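Local atomic coordinates of CDP-glucose 4,6-dehydratase (Salmonella enterica subsp. enterica serovar Typhi, PDB entry 1WVG), a protein that catalyses the NAD-dependent conversion of CDP-D-glucose to CDP-4-dehydro-6-deoxy-D-glucose with loss of water, a step toward the 3,6-dideoxy sugars of the O-antigen. Residues R11-G16 with S74-F79; A34-Y39 with D57-H62; W260-R265 with L314-R319. All blocks are in the same frame, centred on the assembly; numbering follows the deposited sequence.

Contact 1 of 3, residues R11-G16 with S74-F79; sequences RVFVTG and SSIAEF. With APR (adenosine-5-diphosphoribose), chain C.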
loop_
_atom_site.group_PDB
_atom_site.type_symbol
_atom_site.label_atom_id
_atom_site.label_comp_id
_atom_site.label_asym_id
_atom_site.label_seq_id
_atom_site.Cartn_x
_atom_site.Cartn_y
_atom_site.Cartn_z
ATOM N N ARG A 11 -40.574 12.011 -2.261
ATOM C CA ARG A 11 -40.711 11.357 -3.583
ATOM C C ARG A 11 -39.418 10.558 -3.772
ATOM O O ARG A 11 -38.349 11.137 -3.954
ATOM C CB ARG A 11 -40.850 12.319 -4.755
ATOM C CG ARG A 11 -42.149 13.138 -4.765
ATOM C CD ARG A 11 -42.423 13.970 -6.041
ATOM N NE ARG A 11 -41.358 14.919 -6.401
ATOM C CZ ARG A 11 -40.802 15.866 -5.617
ATOM N NH1 ARG A 11 -41.163 16.068 -4.346
ATOM N NH2 ARG A 11 -39.819 16.619 -6.132
ATOM N N VAL A 12 -39.494 9.235 -3.662
ATOM C CA VAL A 12 -38.319 8.379 -3.737
ATOM C C VAL A 12 -38.380 7.476 -4.922
ATOM O O VAL A 12 -39.338 6.732 -5.049
ATOM C CB VAL A 12 -38.221 7.481 -2.492
ATOM C CG1 VAL A 12 -36.918 6.678 -2.456
ATOM C CG2 VAL A 12 -38.417 8.264 -1.204
ATOM N N PHE A 13 -37.362 7.561 -5.759
ATOM C CA PHE A 13 -37.258 6.736 -6.933
ATOM C C PHE A 13 -36.260 5.608 -6.641
ATOM O O PHE A 13 -35.114 5.849 -6.232
ATOM C CB PHE A 13 -36.810 7.626 -8.109
ATOM C CG PHE A 13 -36.859 6.986 -9.460
ATOM C CD1 PHE A 13 -37.924 7.228 -10.323
ATOM C CD2 PHE A 13 -35.811 6.193 -9.929
ATOM C CE1 PHE A 13 -37.948 6.637 -11.587
ATOM C CE2 PHE A 13 -35.818 5.602 -11.193
ATOM C CZ PHE A 13 -36.902 5.829 -12.038
ATOM N N VAL A 14 -36.708 4.370 -6.839
ATOM C CA VAL A 14 -35.901 3.195 -6.576
ATOM C C VAL A 14 -35.785 2.296 -7.803
ATOM O O VAL A 14 -36.775 1.760 -8.332
ATOM C CB VAL A 14 -36.517 2.403 -5.409
ATOM C CG1 VAL A 14 -35.729 1.120 -5.108
ATOM C CG2 VAL A 14 -36.681 3.241 -4.155
ATOM N N THR A 15 -34.556 2.114 -8.274
ATOM C CA THR A 15 -34.374 1.233 -9.405
ATOM C C THR A 15 -34.245 -0.162 -8.817
ATOM O O THR A 15 -33.801 -0.268 -7.678
ATOM C CB THR A 15 -33.170 1.603 -10.310
ATOM O OG1 THR A 15 -31.922 1.244 -9.723
ATOM C CG2 THR A 15 -33.200 3.072 -10.749
ATOM N N GLY A 16 -34.650 -1.218 -9.539
ATOM C CA GLY A 16 -34.561 -2.574 -8.993
ATOM C C GLY A 16 -35.432 -2.817 -7.754
ATOM O O GLY A 16 -35.074 -3.577 -6.821
ATOM N N SER A 74 -36.725 9.688 -18.606
ATOM C CA SER A 74 -38.123 10.113 -18.650
ATOM C C SER A 74 -38.878 9.788 -17.387
ATOM O O SER A 74 -39.555 10.631 -16.764
ATOM C CB SER A 74 -38.831 9.545 -19.871
ATOM O OG SER A 74 -38.364 10.219 -21.022
ATOM N N SER A 75 -38.742 8.524 -17.018
ATOM C CA SER A 75 -39.376 8.004 -15.821
ATOM C C SER A 75 -38.993 8.908 -14.651
ATOM O O SER A 75 -39.814 9.424 -13.893
ATOM C CB SER A 75 -38.890 6.572 -15.626
ATOM O OG SER A 75 -39.706 5.847 -14.743
ATOM N N ILE A 76 -37.701 9.129 -14.513
ATOM C CA ILE A 76 -37.227 9.979 -13.453
ATOM C C ILE A 76 -37.810 11.400 -13.574
ATOM O O ILE A 76 -38.349 12.009 -12.627
ATOM C CB ILE A 76 -35.673 9.997 -13.471
ATOM C CG1 ILE A 76 -35.048 8.590 -13.321
ATOM C CG2 ILE A 76 -35.217 10.919 -12.342
ATOM C CD1 ILE A 76 -33.537 8.516 -12.998
ATOM N N ALA A 77 -37.646 11.951 -14.775
ATOM C CA ALA A 77 -38.100 13.304 -15.112
ATOM C C ALA A 77 -39.551 13.608 -14.720
ATOM O O ALA A 77 -39.876 14.637 -14.135
ATOM C CB ALA A 77 -37.912 13.524 -16.608
ATOM N N GLU A 78 -40.422 12.672 -15.052
ATOM C CA GLU A 78 -41.827 12.836 -14.799
ATOM C C GLU A 78 -42.233 12.773 -13.351
ATOM O O GLU A 78 -43.317 13.266 -13.016
ATOM C CB GLU A 78 -42.646 11.821 -15.603
ATOM C CG GLU A 78 -43.560 10.994 -14.689
ATOM C CD GLU A 78 -44.095 9.744 -15.330
ATOM O OE1 GLU A 78 -43.415 8.967 -15.995
ATOM O OE2 GLU A 78 -45.371 9.581 -15.071
ATOM N N PHE A 79 -41.385 12.149 -12.515
ATOM C CA PHE A 79 -41.671 11.969 -11.085
ATOM C C PHE A 79 -40.999 13.028 -10.229
ATOM O O PHE A 79 -41.455 13.389 -9.128
ATOM C CB PHE A 79 -41.215 10.535 -10.676
ATOM C CG PHE A 79 -41.493 10.056 -9.259
ATOM C CD1 PHE A 79 -42.801 9.897 -8.798
ATOM C CD2 PHE A 79 -40.448 9.690 -8.408
ATOM C CE1 PHE A 79 -43.071 9.430 -7.513
ATOM C CE2 PHE A 79 -40.697 9.231 -7.115
ATOM C CZ PHE A 79 -42.011 9.092 -6.672
HETATM N N1 APR C . -33.145 -3.114 -15.804
HETATM C C2 APR C . -33.872 -2.850 -14.693
HETATM N N3 APR C . -33.933 -3.521 -13.583
HETATM C C4 APR C . -33.115 -4.594 -13.602
HETATM C C5 APR C . -32.301 -4.993 -14.615
HETATM C C6 APR C . -32.332 -4.206 -15.806
HETATM N N6 APR C . -31.592 -4.387 -16.913
HETATM N N7 APR C . -31.593 -6.132 -14.255
HETATM C C8 APR C . -32.011 -6.407 -13.029
HETATM N N9 APR C . -32.930 -5.505 -12.589
HETATM C "C1'" APR C . -33.640 -5.458 -11.322
HETATM C "C2'" APR C . -34.511 -6.670 -11.143
HETATM O "O2'" APR C . -35.691 -6.552 -11.952
HETATM C "C3'" APR C . -34.787 -6.546 -9.643
HETATM O "O3'" APR C . -35.761 -5.570 -9.243
HETATM O "O4'" APR C . -32.716 -5.568 -10.287
HETATM C "C4'" APR C . -33.368 -6.149 -9.154
HETATM C "C5'" APR C . -32.490 -7.301 -8.765
HETATM O "O5'" APR C . -33.040 -7.870 -7.552
HETATM P PA APR C . -32.596 -9.343 -7.016
HETATM O O1A APR C . -32.180 -10.280 -8.142
HETATM O O2A APR C . -33.615 -9.782 -5.940
HETATM O O3A APR C . -31.252 -8.993 -6.273
HETATM P PB APR C . -31.086 -8.277 -4.821
HETATM O O1B APR C . -30.579 -9.347 -3.884
HETATM O O2B APR C . -32.307 -7.460 -4.441
HETATM O O5D APR C . -29.983 -7.190 -5.195
HETATM C C5D APR C . -30.345 -5.803 -5.095
HETATM O O4D APR C . -28.168 -5.092 -4.142
HETATM O O1D APR C . -26.553 -6.693 -3.593
HETATM C C1D APR C . -26.965 -5.676 -4.551
HETATM O O2D APR C . -26.158 -6.374 -6.757
HETATM C C2D APR C . -27.287 -6.351 -5.862
HETATM O O3D APR C . -27.527 -4.293 -7.040
HETATM C C3D APR C . -28.269 -5.379 -6.490
HETATM C C4D APR C . -29.086 -4.987 -5.280
#
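Phe-13 of the first strand of the Rossmann fold presses its ring against Ile-76 and Phe-79 of helix 69-79, which lies on one face of the parallel sheet and runs nearly antiparallel to the strand, at 169° with the axes 9.9 Å apart. Apolar contacts carry most of the contact. CG1 of Ile-76 sits over one face of the Phe-13 ring, displaced toward its rim and 3.8 Å from the centroid, a CH-pi contact in which the two side chains cross at about a right angle. Phe-79 comes to the edge of the same ring, its CD2 4.0 Å from CD1 of Phe-13. With CG of Phe-79 anti to the backbone N (chi1 -176°), the ring reaches the strand itself, where CE2 lies 3.5 Å from Val-12 O. Large aromatic residues suit this layer because they span the gap between helix and sheet. The small Ser-75 fits beside them, its OG in the plane of the Phe-13 ring at the edge, 3.7 Å from CE1.

Just past the strand, Gly-16 has positive phi, which favours glycine, and packs close to the bound adenosine diphosphoribose, its C 3.1 Å from O3'.

Polar contacts gather at the partly exposed end of the contact. CB of Arg-11 touches the CE2-CZ side of the Phe-79 ring, and a bend at chi3 (-56°) turns NE to the carbonyl oxygen of Phe-79. The guanidinium also makes a long, weak ion pair with Glu-82. NE is shared weakly between Lys-80 O and Phe-79 O, the latter 3.1 Å from NE and in the guanidinium plane.

Contact 2 of 3, residues A34-Y39 with D57-H62; sequences AIVKGY and DLMESH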
loop_
_atom_site.group_PDB
_atom_site.type_symbol
_atom_site.label_atom_id
_atom_site.label_comp_id
_atom_site.label_asym_id
_atom_site.label_seq_id
_atom_site.Cartn_x
_atom_site.Cartn_y
_atom_site.Cartn_z
ATOM N N ALA A 34 -43.266 7.516 2.756
ATOM C CA ALA A 34 -42.649 7.953 1.502
ATOM C C ALA A 34 -43.425 7.623 0.224
ATOM O O ALA A 34 -44.178 6.625 0.140
ATOM C CB ALA A 34 -41.246 7.355 1.397
ATOM N N ILE A 35 -43.199 8.449 -0.808
ATOM C CA ILE A 35 -43.805 8.213 -2.111
ATOM C C ILE A 35 -42.774 7.607 -3.061
ATOM O O ILE A 35 -41.925 8.297 -3.632
ATOM C CB ILE A 35 -44.462 9.435 -2.722
ATOM C CG1 ILE A 35 -45.495 10.064 -1.778
ATOM C CG2 ILE A 35 -45.134 9.014 -4.015
ATOM C CD1 ILE A 35 -45.875 11.451 -2.277
ATOM N N VAL A 36 -42.865 6.288 -3.217
ATOM C CA VAL A 36 -41.937 5.510 -4.019
ATOM C C VAL A 36 -42.402 5.115 -5.401
ATOM O O VAL A 36 -43.539 4.668 -5.575
ATOM C CB VAL A 36 -41.611 4.234 -3.265
ATOM C CG1 VAL A 36 -40.469 3.444 -3.928
ATOM C CG2 VAL A 36 -41.320 4.560 -1.805
ATOM N N LYS A 37 -41.478 5.271 -6.360
ATOM C CA LYS A 37 -41.670 4.912 -7.759
ATOM C C LYS A 37 -40.537 3.949 -8.069
ATOM O O LYS A 37 -39.390 4.274 -7.851
ATOM C CB LYS A 37 -41.740 6.102 -8.701
ATOM C CG LYS A 37 -41.725 5.721 -10.182
ATOM C CD LYS A 37 -42.080 6.880 -11.132
ATOM C CE LYS A 37 -42.076 6.447 -12.602
ATOM N NZ LYS A 37 -42.288 7.512 -13.599
ATOM N N GLY A 38 -40.842 2.741 -8.502
ATOM C CA GLY A 38 -39.811 1.771 -8.783
ATOM C C GLY A 38 -39.600 1.664 -10.279
ATOM O O GLY A 38 -40.475 1.989 -11.073
ATOM N N TYR A 39 -38.437 1.184 -10.675
ATOM C CA TYR A 39 -38.128 1.006 -12.080
ATOM C C TYR A 39 -37.208 -0.176 -12.130
ATOM O O TYR A 39 -36.107 -0.118 -11.595
ATOM C CB TYR A 39 -37.475 2.269 -12.705
ATOM C CG TYR A 39 -37.057 2.185 -14.178
ATOM C CD1 TYR A 39 -37.634 3.018 -15.144
ATOM C CD2 TYR A 39 -36.034 1.341 -14.616
ATOM C CE1 TYR A 39 -37.238 2.982 -16.486
ATOM C CE2 TYR A 39 -35.597 1.317 -15.948
ATOM C CZ TYR A 39 -36.220 2.124 -16.902
ATOM O OH TYR A 39 -35.811 2.101 -18.225
ATOM N N ASP A 57 -49.280 -2.746 -5.561
ATOM C CA ASP A 57 -50.467 -1.962 -5.281
ATOM C C ASP A 57 -50.256 -0.873 -4.260
ATOM O O ASP A 57 -51.189 -0.132 -3.952
ATOM C CB ASP A 57 -51.620 -2.846 -4.772
ATOM C CG ASP A 57 -52.181 -3.704 -5.869
ATOM O OD1 ASP A 57 -52.250 -3.350 -7.056
ATOM O OD2 ASP A 57 -52.596 -4.845 -5.392
ATOM N N LEU A 58 -49.055 -0.810 -3.708
ATOM C CA LEU A 58 -48.756 0.177 -2.693
ATOM C C LEU A 58 -47.752 1.183 -3.187
ATOM O O LEU A 58 -47.300 2.050 -2.434
ATOM C CB LEU A 58 -48.250 -0.501 -1.422
ATOM C CG LEU A 58 -48.995 -1.795 -1.178
ATOM C CD1 LEU A 58 -48.177 -2.712 -0.267
ATOM C CD2 LEU A 58 -50.333 -1.444 -0.545
ATOM N N MET A 59 -47.452 1.078 -4.475
ATOM C CA MET A 59 -46.511 2.003 -5.019
ATOM C C MET A 59 -46.654 2.098 -6.496
ATOM O O MET A 59 -47.336 1.286 -7.090
ATOM C CB MET A 59 -45.082 1.512 -4.662
ATOM C CG MET A 59 -44.578 0.399 -5.559
ATOM S SD MET A 59 -42.931 -0.152 -5.020
ATOM C CE MET A 59 -41.802 0.785 -6.110
ATOM N N GLU A 60 -45.975 3.081 -7.060
ATOM C CA GLU A 60 -45.995 3.255 -8.476
ATOM C C GLU A 60 -44.875 2.388 -9.016
ATOM O O GLU A 60 -43.696 2.734 -8.986
ATOM C CB GLU A 60 -45.843 4.753 -8.872
ATOM C CG GLU A 60 -45.956 5.039 -10.386
ATOM C CD GLU A 60 -45.641 6.477 -10.779
ATOM O OE1 GLU A 60 -45.503 7.404 -9.988
ATOM O OE2 GLU A 60 -45.524 6.616 -12.081
ATOM N N SER A 61 -45.237 1.221 -9.495
ATOM C CA SER A 61 -44.247 0.309 -10.032
ATOM C C SER A 61 -44.141 0.367 -11.560
ATOM O O SER A 61 -45.069 0.040 -12.306
ATOM C CB SER A 61 -44.515 -1.094 -9.517
ATOM O OG SER A 61 -43.671 -1.999 -10.202
ATOM N N HIS A 62 -42.983 0.781 -12.060
ATOM C CA HIS A 62 -42.787 0.872 -13.499
ATOM C C HIS A 62 -41.812 -0.186 -14.003
ATOM O O HIS A 62 -40.684 -0.304 -13.492
ATOM C CB HIS A 62 -42.360 2.295 -13.931
ATOM C CG HIS A 62 -41.952 2.394 -15.374
ATOM N ND1 HIS A 62 -42.710 3.100 -16.305
ATOM C CD2 HIS A 62 -40.873 1.876 -16.033
ATOM C CE1 HIS A 62 -42.086 2.987 -17.483
ATOM N NE2 HIS A 62 -40.978 2.259 -17.358
#
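Gly-38 pairs in parallel with Ser-61, and its N and O bond to Glu-60 and His-62 of the edge strand 60-63 in the parallel sheet of the Rossmann fold, within the beta-alpha-beta unit that runs from strand 35-40 through helix 49-52. Three backbone bonds join the strands: Glu-60 N to Val-36 O, Gly-38 N to Glu-60 O at 2.9 Å, and His-62 N to Gly-38 O.

The close packing lies around Gly-38. Met-59 puts its CG between its own backbone N and carbonyl carbon (chi1 80°), and a bend at chi3 carries the methyl across the strand, where CE lies 3.2 Å from Gly-38 N and 3.7 Å from Val-36 CG1. Glycine suits the place because, having no side chain, it leaves that room to the methyl. Val-36 also packs on helix 20-31.

The opposite face, bearing Lys-37, Tyr-39, Glu-60 and His-62, becomes looser toward the exposed Glu-60. The carboxylate of Glu-60 crosses the extended chain of Lys-37 at a slant beside CD and CE, OE2 3.5 Å from CE, but their salt bridge is long. NZ also forms a salt bridge with Glu-78 OE1 and a hydrogen bond with Ser-75 O, both of helix 69-79.

Tyr-39, whose hydroxyl bonds to Asp-65 O, lies side by side with the partly exposed His-62. Their planes differ by only 11°, yet the rings barely overlap and meet chiefly where Tyr-39 CD1 lies 3.5 Å from His-62 CD2.

Contact 3 of 3, residues W260-R265 with L314-R319; sequences WNFGPR and LGWHPR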
loop_
_atom_site.group_PDB
_atom_site.type_symbol
_atom_site.label_atom_id
_atom_site.label_comp_id
_atom_site.label_asym_id
_atom_site.label_seq_id
_atom_site.Cartn_x
_atom_site.Cartn_y
_atom_site.Cartn_z
ATOM N N TRP A 260 -19.296 3.805 1.672
ATOM C CA TRP A 260 -19.580 3.273 2.977
ATOM C C TRP A 260 -19.821 1.775 2.964
ATOM O O TRP A 260 -20.600 1.324 2.124
ATOM C CB TRP A 260 -20.886 3.947 3.493
ATOM C CG TRP A 260 -20.777 5.464 3.581
ATOM C CD1 TRP A 260 -21.122 6.374 2.629
ATOM C CD2 TRP A 260 -20.270 6.208 4.704
ATOM N NE1 TRP A 260 -20.890 7.627 3.106
ATOM C CE2 TRP A 260 -20.357 7.558 4.363
ATOM C CE3 TRP A 260 -19.797 5.838 5.975
ATOM C CZ2 TRP A 260 -19.960 8.548 5.262
ATOM C CZ3 TRP A 260 -19.424 6.807 6.873
ATOM C CH2 TRP A 260 -19.503 8.141 6.486
ATOM N N ASN A 261 -19.199 1.034 3.898
ATOM C CA ASN A 261 -19.433 -0.401 4.063
ATOM C C ASN A 261 -20.526 -0.572 5.131
ATOM O O ASN A 261 -20.524 0.117 6.192
ATOM C CB ASN A 261 -18.220 -1.178 4.660
ATOM C CG ASN A 261 -17.024 -1.308 3.771
ATOM O OD1 ASN A 261 -17.157 -1.151 2.539
ATOM N ND2 ASN A 261 -15.864 -1.564 4.397
ATOM N N PHE A 262 -21.434 -1.533 4.909
ATOM C CA PHE A 262 -22.491 -1.853 5.895
ATOM C C PHE A 262 -22.439 -3.356 6.105
ATOM O O PHE A 262 -22.857 -4.114 5.263
ATOM C CB PHE A 262 -23.913 -1.411 5.455
ATOM C CG PHE A 262 -24.027 0.091 5.406
ATOM C CD1 PHE A 262 -24.235 0.773 4.214
ATOM C CD2 PHE A 262 -23.910 0.845 6.570
ATOM C CE1 PHE A 262 -24.328 2.168 4.197
ATOM C CE2 PHE A 262 -23.965 2.241 6.577
ATOM C CZ PHE A 262 -24.176 2.905 5.370
ATOM N N GLY A 263 -21.867 -3.824 7.183
ATOM C CA GLY A 263 -21.788 -5.250 7.357
ATOM C C GLY A 263 -22.072 -5.520 8.809
ATOM O O GLY A 263 -22.329 -4.574 9.585
ATOM N N PRO A 264 -22.019 -6.818 9.126
ATOM C CA PRO A 264 -22.238 -7.353 10.454
ATOM C C PRO A 264 -21.033 -7.162 11.346
ATOM O O PRO A 264 -19.946 -6.757 10.865
ATOM C CB PRO A 264 -22.242 -8.878 10.255
ATOM C CG PRO A 264 -21.483 -9.156 8.967
ATOM C CD PRO A 264 -21.634 -7.885 8.157
ATOM N N ARG A 265 -21.230 -7.515 12.633
ATOM C CA ARG A 265 -20.112 -7.447 13.559
ATOM C C ARG A 265 -19.209 -8.598 13.179
ATOM O O ARG A 265 -19.620 -9.662 12.707
ATOM C CB ARG A 265 -20.472 -7.487 15.053
ATOM C CG ARG A 265 -21.822 -6.842 15.375
ATOM C CD ARG A 265 -21.864 -6.065 16.696
ATOM N NE ARG A 265 -23.171 -5.442 16.968
ATOM C CZ ARG A 265 -23.393 -4.204 17.456
ATOM N NH1 ARG A 265 -22.387 -3.360 17.780
ATOM N NH2 ARG A 265 -24.668 -3.798 17.634
ATOM N N LEU A 314 -21.201 7.586 10.832
ATOM C CA LEU A 314 -22.642 7.713 10.647
ATOM C C LEU A 314 -23.317 7.368 11.946
ATOM O O LEU A 314 -24.519 7.631 12.126
ATOM C CB LEU A 314 -23.174 6.701 9.593
ATOM C CG LEU A 314 -22.891 7.101 8.149
ATOM C CD1 LEU A 314 -23.173 5.927 7.230
ATOM C CD2 LEU A 314 -23.765 8.297 7.761
ATOM N N GLY A 315 -22.504 6.747 12.816
ATOM C CA GLY A 315 -22.888 6.234 14.118
ATOM C C GLY A 315 -23.866 5.079 13.893
ATOM O O GLY A 315 -24.810 4.889 14.638
ATOM N N TRP A 316 -23.665 4.294 12.831
ATOM C CA TRP A 316 -24.574 3.195 12.533
ATOM C C TRP A 316 -24.055 1.860 13.046
ATOM O O TRP A 316 -22.888 1.538 12.881
ATOM C CB TRP A 316 -24.827 3.133 10.991
ATOM C CG TRP A 316 -25.540 1.895 10.502
ATOM C CD1 TRP A 316 -26.879 1.760 10.228
ATOM C CD2 TRP A 316 -24.955 0.602 10.259
ATOM N NE1 TRP A 316 -27.165 0.484 9.826
ATOM C CE2 TRP A 316 -26.002 -0.244 9.824
ATOM C CE3 TRP A 316 -23.648 0.114 10.338
ATOM C CZ2 TRP A 316 -25.769 -1.565 9.489
ATOM C CZ3 TRP A 316 -23.425 -1.189 9.998
ATOM C CH2 TRP A 316 -24.472 -2.008 9.593
ATOM N N HIS A 317 -24.925 1.077 13.664
ATOM C CA HIS A 317 -24.545 -0.218 14.190
ATOM C C HIS A 317 -25.630 -1.233 13.840
ATOM O O HIS A 317 -26.787 -0.840 13.623
ATOM C CB HIS A 317 -24.306 -0.137 15.709
ATOM C CG HIS A 317 -23.489 1.081 16.104
ATOM N ND1 HIS A 317 -22.116 1.007 16.338
ATOM C CD2 HIS A 317 -23.858 2.390 16.282
ATOM C CE1 HIS A 317 -21.700 2.234 16.646
ATOM N NE2 HIS A 317 -22.723 3.098 16.619
ATOM N N PRO A 318 -25.248 -2.522 13.731
ATOM C CA PRO A 318 -26.206 -3.561 13.398
ATOM C C PRO A 318 -27.039 -3.941 14.605
ATOM O O PRO A 318 -26.612 -3.878 15.761
ATOM C CB PRO A 318 -25.416 -4.776 12.939
ATOM C CG PRO A 318 -23.943 -4.455 13.145
ATOM C CD PRO A 318 -23.856 -2.976 13.444
ATOM N N ARG A 319 -28.252 -4.343 14.307
ATOM C CA ARG A 319 -29.179 -4.702 15.335
ATOM C C ARG A 319 -29.260 -6.161 15.684
ATOM O O ARG A 319 -29.315 -6.493 16.865
ATOM C CB ARG A 319 -30.559 -4.107 15.101
ATOM C CG ARG A 319 -30.573 -2.676 15.625
ATOM C CD ARG A 319 -31.125 -1.669 14.631
ATOM N NE ARG A 319 -32.338 -1.021 15.113
ATOM C CZ ARG A 319 -32.789 0.169 14.688
ATOM N NH1 ARG A 319 -32.132 0.888 13.766
ATOM N NH2 ARG A 319 -33.909 0.645 15.205
#
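Leu-314, just before Gly-315 turns out of helix 308-314, fits its CD1 between two aromatic rings of strand 259-262. The methyl stands over the six-membered ring of Trp-260, toward its rim, in a CH-pi contact 3.9 Å from the centroid, and these two side chains come from opposite directions. The same CD1 meets Phe-262 at the ring edge, 3.7 Å from CZ, so one branched residue touches a face and an edge.

Phe-262 in turn points its edge at Trp-316 in a T-shaped pair. The planes stand at 72°, and Phe-262 CD2 sits over the indole, 3.8 Å from Trp-316 CD2. With Trp-316 CG anti to the backbone N (chi1 169°), the indole extends from the loop to Phe-262 and Gly-263. There its edge meets the backbone, Gly-263 O lying in the ring plane 3.3 Å from CH2. The nitrogen of Pro-318 lies above the other face of the indole. The turn out of the helix is made at Gly-315, whose positive phi suits glycine.

Farther along, Pro-318 CG packs against the aliphatic CG of Arg-265, and the proline ring stands over one face of the guanidinium. Arg-265 NH2 makes a weak bond with Pro-318 O, 2.7 Å long but strongly bent at 117°.

The indole N-H groups bond outside the two segments: Trp-260 NE1 to Phe-256 O and Trp-316 NE1 to Ser-240 of helix 236-251. Trp-260 also has a cation-pi contact with Lys-309 of helix 308-314. Between the two segments apolar and aromatic contacts dominate, so shape and ring orientation probably carry most of the join, while the exposed, poorly ordered arginine is likely to add little rigidity.

In the fold
From the N terminus, strand 11-15 opens contact 1, and the chain passes through helix 20-31 to strand 35-40, where contact 2 begins. Contact 2 closes first, at strand 60-63, and so lies wholly within the longer loop that helix 69-79 completes in contact 1. The two touch, their centres 9 Å apart: strands 11-15 and 35-40 are sheet neighbours, and Gly-16 N probably bonds to Tyr-39 O beside the bound adenosine diphosphoribose. Contact 3 follows in series, closing the loop from strand 259-262 to residues 314-319. Its centre is about 27 Å from those of both others, yet its strand belongs to the same large parallel sheet.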